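Putative phosphatase/phosphodiesterase MPN_349 (PDB 1T71) probably hydrolyses phosphoester bonds, perhaps as a 2',3'-cyclic-nucleotide 3'-phosphodiesterase, at an active site that holds two iron ions. Local coordinates at residues I154-A159 with F180-H185. Residues are numbered along the deposited sequence; the frame is centred on the assembly and turned at random.
With FE (Fe (III) ion), chain C.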
loop_
_atom_site.group_PDB
_atom_site.type_symbol
_atom_site.label_atom_id
_atom_site.label_comp_id
_atom_site.label_asym_id
_atom_site.label_seq_id
_atom_site.Cartn_x
_atom_site.Cartn_y
_atom_site.Cartn_z
ATOM N N ILE A 154 4.174 -12.196 1.435
ATOM C CA ILE A 154 4.131 -10.855 0.857
ATOM C C ILE A 154 4.050 -9.821 1.974
ATOM O O ILE A 154 3.138 -9.858 2.800
ATOM C CB ILE A 154 2.906 -10.714 -0.081
ATOM C CG1 ILE A 154 3.067 -11.665 -1.274
ATOM C CG2 ILE A 154 2.756 -9.275 -0.558
ATOM C CD1 ILE A 154 1.849 -11.738 -2.182
ATOM N N VAL A 155 5.005 -8.897 2.001
ATOM C CA VAL A 155 5.032 -7.879 3.048
ATOM C C VAL A 155 4.891 -6.435 2.571
ATOM O O VAL A 155 5.617 -5.985 1.684
ATOM C CB VAL A 155 6.340 -7.964 3.867
ATOM C CG1 VAL A 155 6.350 -6.888 4.949
ATOM C CG2 VAL A 155 6.486 -9.347 4.481
ATOM N N ASP A 156 3.946 -5.719 3.170
ATOM C CA ASP A 156 3.732 -4.308 2.863
ATOM C C ASP A 156 4.263 -3.557 4.085
ATOM O O ASP A 156 3.624 -3.551 5.141
ATOM C CB ASP A 156 2.239 -4.006 2.661
ATOM C CG ASP A 156 1.952 -2.508 2.523
ATOM O OD1 ASP A 156 0.806 -2.123 2.186
ATOM O OD2 ASP A 156 2.876 -1.707 2.763
ATOM N N PHE A 157 5.443 -2.953 3.943
ATOM C CA PHE A 157 6.074 -2.210 5.036
ATOM C C PHE A 157 5.728 -0.737 4.880
ATOM O O PHE A 157 6.283 -0.042 4.028
ATOM C CB PHE A 157 7.596 -2.400 4.996
ATOM C CG PHE A 157 8.315 -1.909 6.230
ATOM C CD1 PHE A 157 9.593 -1.359 6.130
ATOM C CD2 PHE A 157 7.721 -1.995 7.488
ATOM C CE1 PHE A 157 10.267 -0.895 7.268
ATOM C CE2 PHE A 157 8.384 -1.535 8.632
ATOM C CZ PHE A 157 9.660 -0.984 8.523
ATOM N N HIS A 158 4.801 -0.270 5.706
ATOM C CA HIS A 158 4.346 1.112 5.659
ATOM C C HIS A 158 5.276 1.968 6.508
ATOM O O HIS A 158 5.073 2.105 7.717
ATOM C CB HIS A 158 2.908 1.186 6.187
ATOM C CG HIS A 158 2.103 2.290 5.587
ATOM N ND1 HIS A 158 1.715 3.400 6.305
ATOM C CD2 HIS A 158 1.633 2.469 4.330
ATOM C CE1 HIS A 158 1.038 4.214 5.515
ATOM N NE2 HIS A 158 0.974 3.673 4.312
ATOM N N ALA A 159 6.294 2.544 5.872
ATOM C CA ALA A 159 7.281 3.352 6.584
ATOM C C ALA A 159 7.613 4.656 5.875
ATOM O O ALA A 159 7.383 4.807 4.668
ATOM C CB ALA A 159 8.551 2.538 6.801
ATOM N N PHE A 180 7.572 -4.739 -0.039
ATOM C CA PHE A 180 7.129 -3.533 -0.739
ATOM C C PHE A 180 6.877 -2.396 0.240
ATOM O O PHE A 180 6.063 -2.530 1.159
ATOM C CB PHE A 180 5.837 -3.785 -1.530
ATOM C CG PHE A 180 5.980 -4.761 -2.670
ATOM C CD1 PHE A 180 7.194 -4.914 -3.339
ATOM C CD2 PHE A 180 4.876 -5.486 -3.116
ATOM C CE1 PHE A 180 7.304 -5.772 -4.436
ATOM C CE2 PHE A 180 4.976 -6.348 -4.213
ATOM C CZ PHE A 180 6.190 -6.489 -4.873
ATOM N N GLY A 181 7.578 -1.284 0.052
ATOM C CA GLY A 181 7.380 -0.140 0.922
ATOM C C GLY A 181 6.230 0.733 0.432
ATOM O O GLY A 181 5.974 0.822 -0.770
ATOM N N THR A 182 5.524 1.362 1.367
ATOM C CA THR A 182 4.406 2.255 1.057
ATOM C C THR A 182 4.420 3.394 2.075
ATOM O O THR A 182 5.216 3.365 3.017
ATOM C CB THR A 182 3.032 1.527 1.152
ATOM O OG1 THR A 182 2.921 0.852 2.416
ATOM C CG2 THR A 182 2.878 0.517 0.024
ATOM N N HIS A 183 3.561 4.396 1.858
ATOM C CA HIS A 183 3.403 5.559 2.748
ATOM C C HIS A 183 3.914 6.911 2.242
ATOM O O HIS A 183 3.347 7.937 2.610
ATOM C CB HIS A 183 4.004 5.281 4.142
ATOM C CG HIS A 183 3.914 6.438 5.094
ATOM N ND1 HIS A 183 2.725 6.859 5.653
ATOM C CD2 HIS A 183 4.870 7.267 5.580
ATOM C CE1 HIS A 183 2.949 7.898 6.440
ATOM N NE2 HIS A 183 4.243 8.167 6.412
ATOM N N THR A 184 4.952 6.940 1.401
ATOM C CA THR A 184 5.410 8.280 0.941
ATOM C C THR A 184 4.649 8.840 -0.271
ATOM O O THR A 184 4.822 10.008 -0.624
ATOM C CB THR A 184 6.945 8.262 0.636
ATOM O OG1 THR A 184 7.215 7.421 -0.491
ATOM C CG2 THR A 184 7.722 7.744 1.853
ATOM N N HIS A 185 3.814 8.019 -0.903
ATOM C CA HIS A 185 3.008 8.461 -2.050
ATOM C C HIS A 185 3.782 8.846 -3.311
ATOM O O HIS A 185 3.255 9.553 -4.174
ATOM C CB HIS A 185 2.137 9.657 -1.657
ATOM C CG HIS A 185 1.030 9.327 -0.708
ATOM N ND1 HIS A 185 0.957 8.130 -0.027
ATOM C CD2 HIS A 185 -0.046 10.049 -0.310
ATOM C CE1 HIS A 185 -0.114 8.130 0.743
ATOM N NE2 HIS A 185 -0.739 9.283 0.592
HETATM FE FE FE C . 0.573 6.480 5.355
#
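Asp156, Phe157 and His158 pair in parallel with Phe180, Gly181 and Thr182, the short strand axes running 31° apart. The strands belong to a beta-alpha-beta crossover through helix 162-172 in the calcineurin-like metallophosphatase fold, which carries its metal ligands just beyond such strand ends. Phe180 N donates to Val155 O at 2.9 Å, Phe157 N to Phe180 O at 2.9 Å, and Thr182 N to Phe157 O at 3.1 Å. Gly181 CA lies 3.3 Å from Phe157 O, a CA-H...O contact ordinary between parallel strands; as a glycine, Gly181 puts no side chain on the face where Phe157 lies.

Side chains alternate between the faces. Phe157 turns toward helix 162-172, where its ring stacks on Phe168, a hydrophobic cover well suited to an aromatic residue. Asp156, His158, Phe180 and Thr182 share the opposite face. There the small, polar Thr182 can meet a carboxylate: its OG1 donates to Asp156 OD2 at 2.6 Å, although the exact place of that hydroxyl is uncertain. The other carboxylate oxygen, OD1, is gripped by Thr68 OG1 and Asn41 ND2, which should help fix the group's rotation.

At and just beyond the strand ends, histidine suits its place because an imidazole offers a ring nitrogen that can coordinate iron. His183 CB lies 3.4 Å from the centroid of the His158 ring, a CH-pi contact over its face, while the edge of the His183 ring is turned toward that face with the planes at 69°. With CG anti to the backbone N (chi1 178°), the His183 ring reaches across His158 to the iron that Glu43 and Asn71 also bind. His158 is itself a ligand of this iron, but its modelled ring orientation is doubtful, since a carbon faces the metal. His183 ND1 binds the iron at 2.2 Å.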